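Local coordinates for protein nitric oxide dioxygenase (Rhodothermus marinus DSM 4252, PDB 6WK3) that binds heme in a globin fold, probably acts as a nitric oxide dioxygenase, and in this engineered form serves as a carbene transferase, at residues A[9-14]-A[66-71]; A[15-20]-A[120-125]; A[34-37]-A[42-45]; A[62-67]-A[127-132]. The protein carries 1 engineered substitution. All blocks are in the same frame, centred on the assembly; numbering follows the deposited sequence.

Interaction 1 of 4, residues A[9-14]-A[66-71]; sequences QTRQLV and RSIDNP
Arg11 and Asp69 form the charged half of this contact, joined by a salt bridge in which Arg11 NH1 donates to Asp69 OD1. The modelled separation of Arg11 NH1 and Asp69 OD1 is 2.4 Å, shorter than such a bond should be, so its exact length is doubtful, although the pairing is clear. The oxygen comes in at the edge of the guanidinium, near its plane, while the carboxylate plane is turned 74° against it. A bend at chi3 (-76°) turns NE and the guanidinium of Arg11 round to the acid. Nearer the base of the chain, Arg11 CD lies 3.3 Å from Asp69 OD1. Both residues touch a crystal neighbour, so lattice packing may influence their pose. Asp69 OD2 has a weak, long ion pair with Arg15.

In globin terms the contact ties the A helix, residues 8-16, to the loop that follows the E helix, 50-66, and leads toward the F helix, 75-88.

The apolar half faces inward. Ile68 sends its two branches to different places: Ile68 CG1 meets Val14 CG1 at 3.9 Å, whereas Ile68 CG2 lies over the helix backbone, 3.7 Å from Arg11 O. Val14 CG1, anti to its own amide nitrogen (chi1 163°), meets the isoleucine at about a right angle. Arg11 CG, 4.2 Å from Ile68 CG1, adds the aliphatic base of the arginine to this patch. Behind it Val14 rests on Ala125 of helix 116-145, and Ile68 is also covered by Leu6.

Interaction 2 of 4, residues A[15-20]-A[120-125]; sequences RASVPA and QAWKEA
Ser17 meets Trp122 through its short side chain alone. Its CB already lies close to the indole plane, at the ring edge, with Ser17 CB 3.9 Å from Trp122 NE1. From there OG turns into the position between the backbone nitrogen and the carbonyl carbon (chi1 45°), which carries it toward the indole. The hydroxyl oxygen accepts a hydrogen bond from the ring N-H, Trp122 NE1 to Ser17 OG being 3.1 Å. The bond is moderately bent, 142° at the hydrogen, and the oxygen sits slightly out of the ring plane. Ser17 OG also brushes the benzo ring, 3.6 Å from Trp122 CZ2. The same hydroxyl is hydrogen-bonded to Val14 O in the preceding turn, so one buried oxygen links two polar groups. A phenylalanine in place of Trp122 has no ring N-H, and Ser17 OG would probably lose its donor from helix 116-145, with a gap where the larger indole had lain. That indole also packs on Val14, Ala65 and Ile106, on three further helices. The arrangement belongs to the all-helical globin core, where the H helix, 116-145, backs the junction between the A and B helices, with the Trp122 side chain about 8 Å from the heme.

Interaction 3 of 4, residues A[34-37]-A[42-45]; sequences RLLF and ETRS
The Phe37 ring and the Arg44 guanidinium lie face to face, their planes only 14° apart. On the ring face, Arg44 NE sits 3.3 Å above the plane, displaced toward the rim; seen from the guanidinium, Phe37 CE1 lies over its centre, with Phe37 CE1 3.3 Å from Arg44 CZ. Lower down the same arginine chain, Arg44 CD makes a CH-pi contact with the middle of the ring, 3.7 Å from the Phe37 centroid. The edge of the guanidinium is occupied by the carbonyl of the same phenylalanine: Arg44 NE and Phe37 O are 2.7 Å apart, and Arg44 NH2 and Phe37 O 2.8 Å. The arginine presents its NE and NH2 side to this one oxygen; both donors are tilted from the carbonyl plane, and both bonds are clearly bent. The extended arginine chain, together with the anti placement of the phenylalanine ring (chi1 -169°), allows one residue to offer both its ring and its carbonyl.

Beside this pair, Thr43 OG1 approaches Leu36 CG to 3.5 Å, while the hydroxyl bonds to Tyr40 O. Leu36 in turn packs on Val98 and Cys101 of helix 94-110, and the Thr43 side chain lies about 4 Å from a heme.

The contact folds the connection toward helix 50-66 back on the end of helix 18-39. Its two-pronged grip fixes the rotation of the guanidinium, and the positive charge is probably eased by the carbonyl at a helix C-terminal end.

Interaction 4 of 4, residues A[62-67]-A[127-132]; sequences LAYARS and DFLAHL
At the wall of the heme pocket, where the globin E helix (50-66) faces the H helix (116-145), Tyr64 packs against Leu129 and Phe128. One face of the tyrosine ring receives a methyl group: Leu129 CD2 makes a CH-pi contact 3.8 Å from the Tyr64 ring centroid, 15° off the ring normal and somewhat toward the rim, its nearest ring atom being Tyr64 CD2. The two side chains run past each other in opposite directions, which brings the base of the leucine near the far end of the ring, with Leu129 CB 4.0 Å from Tyr64 CZ. With CG anti to the backbone nitrogen (chi1 -178°), the tyrosine reaches out from its helix far enough for its hydroxyl to arrive at helix 116-145. There Tyr64 OH touches Phe128 CD2 at 3.4 Å, the phenylalanine atom lying near the plane of the tyrosine ring, at its edge. The hydroxyl finds its polar partner one turn earlier on the same helix, in a hydrogen bond to Ala125 O. An alanine at Tyr64 would probably leave a gap beneath Leu129 CD2 and deprive the Ala125 carbonyl of its hydroxyl partner, freeing the leucine to shift. Leu129 itself touches the heme, and Ala130 beside it also belongs to the pocket. Such packing of an aromatic ring from the E helix on an H-helix leucine that touches the heme is part of the three-over-three helical sandwich of the globin fold.

Overall arrangement
Interactions 2 and 4 are buried, whereas interactions 1 and 3 are only partly so and use their arginines near the surface. Interactions 1, 2 and 4 form one continuous region, with centres 7 to 10 Å apart: 1 and 2 share helix 8-16, 2 and 4 share helix 116-145, and 1 and 4 share Arg66 and Ser67. Inside this region polar groups are few and are met by hydrogen bonds, one buried hydroxyl having more than one partner; toward the outside a salt bridge takes over. Interaction 3 stands apart, its centre 22 to 29 Å from the others, across the chain's centre from 1 and 2. It is also the most local in sequence, whereas the others join distant helices and loops.

Interaction 1 of 4, residues A[9-14]-A[66-71]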
# COMPACT_ATOMS: atom_id res chain seq x y z
N GLN A 9 16.55 27.68 10.68
CA GLN A 9 15.32 28.45 10.81
C GLN A 9 14.11 27.61 10.41
O GLN A 9 13.08 27.64 11.10
CB GLN A 9 15.41 29.72 9.96
CG GLN A 9 14.55 30.85 10.46
CD GLN A 9 14.24 31.86 9.37
OE1 GLN A 9 14.53 31.64 8.20
NE2 GLN A 9 13.63 32.98 9.76
N THR A 10 14.21 26.86 9.32
CA THR A 10 13.12 25.98 8.92
C THR A 10 12.73 25.05 10.07
O THR A 10 11.54 24.93 10.41
CB THR A 10 13.51 25.17 7.68
OG1 THR A 10 13.53 26.02 6.53
CG2 THR A 10 12.51 24.04 7.45
N ARG A 11 13.71 24.41 10.69
CA ARG A 11 13.42 23.48 11.78
C ARG A 11 12.79 24.19 12.97
O ARG A 11 11.91 23.64 13.63
CB ARG A 11 14.69 22.75 12.21
CG ARG A 11 15.29 21.84 11.15
CD ARG A 11 16.32 20.90 11.75
NE ARG A 11 17.59 21.56 12.03
CZ ARG A 11 18.06 21.80 13.26
NH1 ARG A 11 17.35 21.44 14.32
NH2 ARG A 11 19.23 22.40 13.43
N GLN A 12 13.25 25.41 13.27
CA GLN A 12 12.72 26.13 14.42
C GLN A 12 11.27 26.54 14.20
O GLN A 12 10.44 26.43 15.11
CB GLN A 12 13.58 27.36 14.72
N LEU A 13 10.94 27.00 12.99
CA LEU A 13 9.57 27.42 12.71
C LEU A 13 8.64 26.22 12.56
O LEU A 13 7.48 26.27 13.00
CB LEU A 13 9.53 28.29 11.46
CG LEU A 13 10.08 29.71 11.62
CD1 LEU A 13 10.49 30.30 10.28
CD2 LEU A 13 9.05 30.60 12.31
N VAL A 14 9.12 25.14 11.94
CA VAL A 14 8.29 23.94 11.82
C VAL A 14 8.04 23.33 13.20
O VAL A 14 6.93 22.89 13.50
CB VAL A 14 8.95 22.92 10.87
CG1 VAL A 14 8.34 21.54 11.07
CG2 VAL A 14 8.80 23.36 9.43
N ARG A 66 7.00 17.01 14.67
CA ARG A 66 7.56 16.61 15.96
C ARG A 66 8.96 16.02 15.82
O ARG A 66 9.66 15.87 16.83
CB ARG A 66 6.66 15.57 16.63
CG ARG A 66 5.32 16.08 17.14
CD ARG A 66 4.85 15.20 18.28
NE ARG A 66 3.40 15.17 18.43
CZ ARG A 66 2.74 15.87 19.34
NH1 ARG A 66 3.39 16.67 20.18
NH2 ARG A 66 1.41 15.78 19.41
N SER A 67 9.37 15.65 14.62
CA SER A 67 10.64 14.96 14.40
C SER A 67 11.44 15.65 13.31
O SER A 67 12.22 15.00 12.61
CB SER A 67 10.40 13.49 14.07
OG SER A 67 11.57 12.88 13.56
N ILE A 68 11.25 16.96 13.15
CA ILE A 68 11.94 17.69 12.09
C ILE A 68 13.44 17.77 12.35
O ILE A 68 14.21 17.96 11.40
CB ILE A 68 11.30 19.08 11.92
CG1 ILE A 68 11.74 19.73 10.61
CG2 ILE A 68 11.64 19.98 13.10
CD1 ILE A 68 11.38 18.93 9.38
N ASP A 69 13.89 17.61 13.60
CA ASP A 69 15.32 17.59 13.88
C ASP A 69 15.96 16.24 13.57
O ASP A 69 17.16 16.18 13.28
CB ASP A 69 15.60 17.96 15.34
CG ASP A 69 15.24 19.40 15.67
OD1 ASP A 69 15.31 20.27 14.78
OD2 ASP A 69 14.87 19.66 16.84
N ASN A 70 15.19 15.15 13.63
CA ASN A 70 15.68 13.82 13.29
C ASN A 70 14.69 13.16 12.34
O ASN A 70 13.84 12.36 12.75
CB ASN A 70 15.90 12.97 14.54
CG ASN A 70 16.44 11.59 14.22
OD1 ASN A 70 16.81 11.29 13.08
ND2 ASN A 70 16.51 10.73 15.24
N PRO A 71 14.78 13.47 11.04
CA PRO A 71 13.87 12.83 10.08
C PRO A 71 14.08 11.33 9.95
O PRO A 71 13.15 10.61 9.58
CB PRO A 71 14.18 13.55 8.76
CG PRO A 71 14.84 14.83 9.17
CD PRO A 71 15.62 14.50 10.40

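Interaction 2 of 4, residues A[15-20]-A[120-125]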
# COMPACT_ATOMS: atom_id res chain seq x y z
N ARG A 15 9.07 23.31 14.05
CA ARG A 15 8.91 22.81 15.41
C ARG A 15 7.88 23.64 16.17
O ARG A 15 7.12 23.10 16.98
CB ARG A 15 10.25 22.84 16.14
CG ARG A 15 10.54 21.65 17.04
CD ARG A 15 11.82 21.88 17.87
NE ARG A 15 12.96 22.30 17.04
CZ ARG A 15 13.60 23.45 17.17
NH1 ARG A 15 13.23 24.34 18.09
NH2 ARG A 15 14.62 23.73 16.36
N ALA A 16 7.84 24.94 15.91
CA ALA A 16 6.96 25.83 16.66
C ALA A 16 5.50 25.70 16.24
O ALA A 16 4.62 26.05 17.03
CB ALA A 16 7.43 27.28 16.50
N SER A 17 5.23 25.19 15.04
CA SER A 17 3.85 25.01 14.62
C SER A 17 3.22 23.74 15.16
O SER A 17 2.03 23.52 14.93
CB SER A 17 3.74 25.02 13.08
OG SER A 17 4.74 24.23 12.47
N VAL A 18 3.97 22.90 15.88
CA VAL A 18 3.40 21.66 16.42
C VAL A 18 2.15 21.93 17.25
O VAL A 18 1.15 21.22 17.06
CB VAL A 18 4.47 20.86 17.16
CG1 VAL A 18 3.83 19.86 18.13
CG2 VAL A 18 5.35 20.11 16.18
N PRO A 19 2.11 22.92 18.15
CA PRO A 19 0.84 23.19 18.86
C PRO A 19 -0.34 23.47 17.94
O PRO A 19 -1.45 23.02 18.22
CB PRO A 19 1.20 24.40 19.73
CG PRO A 19 2.64 24.22 20.03
CD PRO A 19 3.23 23.68 18.75
N ALA A 20 -0.13 24.21 16.84
CA ALA A 20 -1.21 24.44 15.89
C ALA A 20 -1.60 23.16 15.14
O ALA A 20 -2.78 22.95 14.84
CB ALA A 20 -0.82 25.52 14.88
N GLN A 120 7.35 29.64 4.19
CA GLN A 120 8.63 29.28 3.57
C GLN A 120 9.28 28.12 4.32
O GLN A 120 9.91 27.26 3.70
CB GLN A 120 9.56 30.49 3.53
CG GLN A 120 10.91 30.20 2.88
CD GLN A 120 10.77 29.68 1.46
OE1 GLN A 120 9.85 30.06 0.74
NE2 GLN A 120 11.68 28.80 1.06
N ALA A 121 9.16 28.10 5.65
CA ALA A 121 9.68 26.97 6.41
C ALA A 121 8.99 25.68 6.01
O ALA A 121 9.64 24.65 5.78
CB ALA A 121 9.53 27.23 7.91
N TRP A 122 7.66 25.72 5.88
CA TRP A 122 6.92 24.51 5.51
C TRP A 122 7.18 24.12 4.07
O TRP A 122 7.17 22.92 3.75
CB TRP A 122 5.43 24.69 5.77
CG TRP A 122 5.08 24.27 7.16
CD1 TRP A 122 4.86 25.07 8.24
CD2 TRP A 122 4.97 22.92 7.63
NE1 TRP A 122 4.60 24.31 9.35
CE2 TRP A 122 4.66 22.98 9.01
CE3 TRP A 122 5.09 21.66 7.03
CZ2 TRP A 122 4.47 21.84 9.78
CZ3 TRP A 122 4.90 20.53 7.80
CH2 TRP A 122 4.60 20.62 9.16
N LYS A 123 7.43 25.09 3.19
CA LYS A 123 7.82 24.76 1.83
C LYS A 123 9.12 23.97 1.81
O LYS A 123 9.23 22.96 1.11
CB LYS A 123 7.95 26.03 0.99
CG LYS A 123 8.26 25.76 -0.48
CD LYS A 123 8.31 27.06 -1.27
CE LYS A 123 8.26 26.78 -2.77
NZ LYS A 123 9.40 25.93 -3.21
N GLU A 124 10.11 24.41 2.59
CA GLU A 124 11.37 23.69 2.66
C GLU A 124 11.19 22.32 3.30
O GLU A 124 11.75 21.32 2.81
CB GLU A 124 12.41 24.51 3.42
N ALA A 125 10.42 22.24 4.39
CA ALA A 125 10.16 20.95 5.00
C ALA A 125 9.39 20.04 4.06
O ALA A 125 9.59 18.82 4.05
CB ALA A 125 9.40 21.13 6.31

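Interaction 3 of 4, residues A[34-37]-A[42-45]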
# COMPACT_ATOMS: atom_id res chain seq x y z
N ARG A 34 -9.42 18.78 -0.47
CA ARG A 34 -10.53 19.39 -1.21
C ARG A 34 -10.02 20.35 -2.28
O ARG A 34 -10.54 20.38 -3.39
CB ARG A 34 -11.49 20.10 -0.26
CG ARG A 34 -12.22 19.13 0.64
CD ARG A 34 -13.13 19.81 1.64
NE ARG A 34 -13.63 18.83 2.60
CZ ARG A 34 -13.44 18.90 3.91
NH1 ARG A 34 -12.79 19.93 4.45
NH2 ARG A 34 -13.93 17.95 4.69
N LEU A 35 -8.99 21.13 -1.95
CA LEU A 35 -8.37 21.99 -2.95
C LEU A 35 -7.76 21.17 -4.08
O LEU A 35 -7.79 21.57 -5.24
CB LEU A 35 -7.33 22.89 -2.30
CG LEU A 35 -7.86 23.85 -1.23
CD1 LEU A 35 -6.73 24.69 -0.65
CD2 LEU A 35 -8.95 24.73 -1.81
N LEU A 36 -7.19 20.01 -3.75
CA LEU A 36 -6.63 19.14 -4.78
C LEU A 36 -7.73 18.51 -5.62
O LEU A 36 -7.60 18.38 -6.84
CB LEU A 36 -5.75 18.07 -4.13
CG LEU A 36 -4.98 17.10 -5.03
CD1 LEU A 36 -3.74 17.75 -5.60
CD2 LEU A 36 -4.62 15.83 -4.27
N PHE A 37 -8.84 18.11 -4.97
CA PHE A 37 -9.98 17.55 -5.69
C PHE A 37 -10.50 18.53 -6.74
O PHE A 37 -10.81 18.13 -7.87
CB PHE A 37 -11.08 17.19 -4.68
CG PHE A 37 -12.22 16.37 -5.25
CD1 PHE A 37 -13.18 16.94 -6.08
CD2 PHE A 37 -12.34 15.02 -4.93
CE1 PHE A 37 -14.23 16.18 -6.58
CE2 PHE A 37 -13.40 14.26 -5.42
CZ PHE A 37 -14.34 14.84 -6.26
N GLU A 42 -7.69 15.23 -12.34
CA GLU A 42 -7.02 14.00 -12.75
C GLU A 42 -6.54 13.19 -11.55
O GLU A 42 -6.46 11.96 -11.63
CB GLU A 42 -5.84 14.33 -13.66
N THR A 43 -6.25 13.85 -10.42
CA THR A 43 -5.69 13.18 -9.26
C THR A 43 -6.72 12.44 -8.42
O THR A 43 -6.34 11.61 -7.60
CB THR A 43 -4.97 14.18 -8.35
OG1 THR A 43 -5.93 15.02 -7.70
CG2 THR A 43 -3.99 15.03 -9.15
N ARG A 44 -8.02 12.74 -8.57
CA ARG A 44 -9.00 12.08 -7.72
C ARG A 44 -9.07 10.58 -8.00
O ARG A 44 -9.46 9.81 -7.12
CB ARG A 44 -10.38 12.70 -7.91
CG ARG A 44 -10.38 14.15 -8.28
CD ARG A 44 -11.71 14.53 -8.91
NE ARG A 44 -11.85 15.98 -9.05
CZ ARG A 44 -12.90 16.58 -9.60
NH1 ARG A 44 -13.91 15.85 -10.07
NH2 ARG A 44 -12.94 17.91 -9.68
N SER A 45 -8.69 10.16 -9.20
CA SER A 45 -8.63 8.74 -9.53
C SER A 45 -7.62 7.99 -8.66
O SER A 45 -7.67 6.75 -8.62
CB SER A 45 -8.27 8.56 -11.00
OG SER A 45 -8.85 9.57 -11.81

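Interaction 4 of 4, residues A[62-67]-A[127-132]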
# COMPACT_ATOMS: atom_id res chain seq x y z
N LEU A 62 1.83 15.98 11.67
CA LEU A 62 2.15 16.15 13.08
C LEU A 62 3.44 15.42 13.45
O LEU A 62 4.34 16.00 14.07
CB LEU A 62 0.99 15.64 13.93
CG LEU A 62 1.05 15.93 15.42
CD1 LEU A 62 1.40 17.39 15.68
CD2 LEU A 62 -0.28 15.57 16.06
N ALA A 63 3.56 14.15 13.07
CA ALA A 63 4.75 13.38 13.42
C ALA A 63 6.00 13.99 12.78
O ALA A 63 7.05 14.08 13.42
CB ALA A 63 4.58 11.92 13.00
N TYR A 64 5.89 14.42 11.53
CA TYR A 64 7.02 15.02 10.83
C TYR A 64 7.47 16.31 11.51
O TYR A 64 8.67 16.56 11.64
CB TYR A 64 6.64 15.29 9.38
CG TYR A 64 7.72 15.86 8.50
CD1 TYR A 64 9.03 15.38 8.56
CD2 TYR A 64 7.43 16.86 7.58
CE1 TYR A 64 10.02 15.90 7.73
CE2 TYR A 64 8.40 17.38 6.76
CZ TYR A 64 9.69 16.90 6.83
OH TYR A 64 10.64 17.43 6.00
N ALA A 65 6.51 17.13 11.94
CA ALA A 65 6.87 18.36 12.64
C ALA A 65 7.48 18.06 14.00
O ALA A 65 8.38 18.77 14.45
CB ALA A 65 5.63 19.26 12.76
N ARG A 66 7.00 17.01 14.67
CA ARG A 66 7.56 16.61 15.96
C ARG A 66 8.96 16.02 15.82
O ARG A 66 9.66 15.87 16.83
CB ARG A 66 6.66 15.57 16.63
CG ARG A 66 5.32 16.08 17.14
CD ARG A 66 4.85 15.20 18.28
NE ARG A 66 3.40 15.17 18.43
CZ ARG A 66 2.74 15.87 19.34
NH1 ARG A 66 3.39 16.67 20.18
NH2 ARG A 66 1.41 15.78 19.41
N SER A 67 9.37 15.65 14.62
CA SER A 67 10.64 14.96 14.40
C SER A 67 11.44 15.65 13.31
O SER A 67 12.22 15.00 12.61
CB SER A 67 10.40 13.49 14.07
OG SER A 67 11.57 12.88 13.56
N ASP A 127 9.58 20.28 0.64
CA ASP A 127 10.47 19.94 -0.46
C ASP A 127 11.46 18.86 -0.06
O ASP A 127 11.84 18.01 -0.88
CB ASP A 127 11.22 21.18 -0.94
CG ASP A 127 10.30 22.19 -1.62
OD1 ASP A 127 9.18 21.80 -2.02
OD2 ASP A 127 10.70 23.36 -1.75
N PHE A 128 11.91 18.88 1.20
CA PHE A 128 12.77 17.81 1.68
C PHE A 128 12.04 16.47 1.63
O PHE A 128 12.52 15.50 1.04
CB PHE A 128 13.25 18.12 3.10
CG PHE A 128 14.03 17.00 3.75
CD1 PHE A 128 15.39 16.88 3.55
CD2 PHE A 128 13.39 16.07 4.56
CE1 PHE A 128 16.11 15.85 4.13
CE2 PHE A 128 14.10 15.04 5.15
CZ PHE A 128 15.46 14.93 4.94
N LEU A 129 10.86 16.42 2.25
CA LEU A 129 10.11 15.17 2.29
C LEU A 129 9.68 14.73 0.90
O LEU A 129 9.70 13.54 0.58
CB LEU A 129 8.90 15.34 3.21
CG LEU A 129 8.18 14.07 3.66
CD1 LEU A 129 9.17 12.99 4.09
CD2 LEU A 129 7.23 14.41 4.79
N ALA A 130 9.30 15.69 0.04
CA ALA A 130 8.90 15.36 -1.33
C ALA A 130 10.06 14.75 -2.11
O ALA A 130 9.88 13.76 -2.83
CB ALA A 130 8.38 16.61 -2.04
N HIS A 131 11.25 15.35 -2.01
CA HIS A 131 12.39 14.85 -2.78
C HIS A 131 12.77 13.45 -2.33
O HIS A 131 13.18 12.61 -3.15
CB HIS A 131 13.58 15.80 -2.64
CG HIS A 131 14.70 15.50 -3.58
ND1 HIS A 131 14.82 16.10 -4.82
CD2 HIS A 131 15.77 14.67 -3.47
CE1 HIS A 131 15.91 15.65 -5.42
NE2 HIS A 131 16.50 14.79 -4.62
N LEU A 132 12.64 13.17 -1.04
CA LEU A 132 12.94 11.84 -0.54
C LEU A 132 11.89 10.83 -0.98
O LEU A 132 12.22 9.73 -1.44
CB LEU A 132 13.06 11.90 0.99
CG LEU A 132 13.12 10.65 1.83
CD1 LEU A 132 14.11 9.64 1.25
CD2 LEU A 132 13.50 11.05 3.25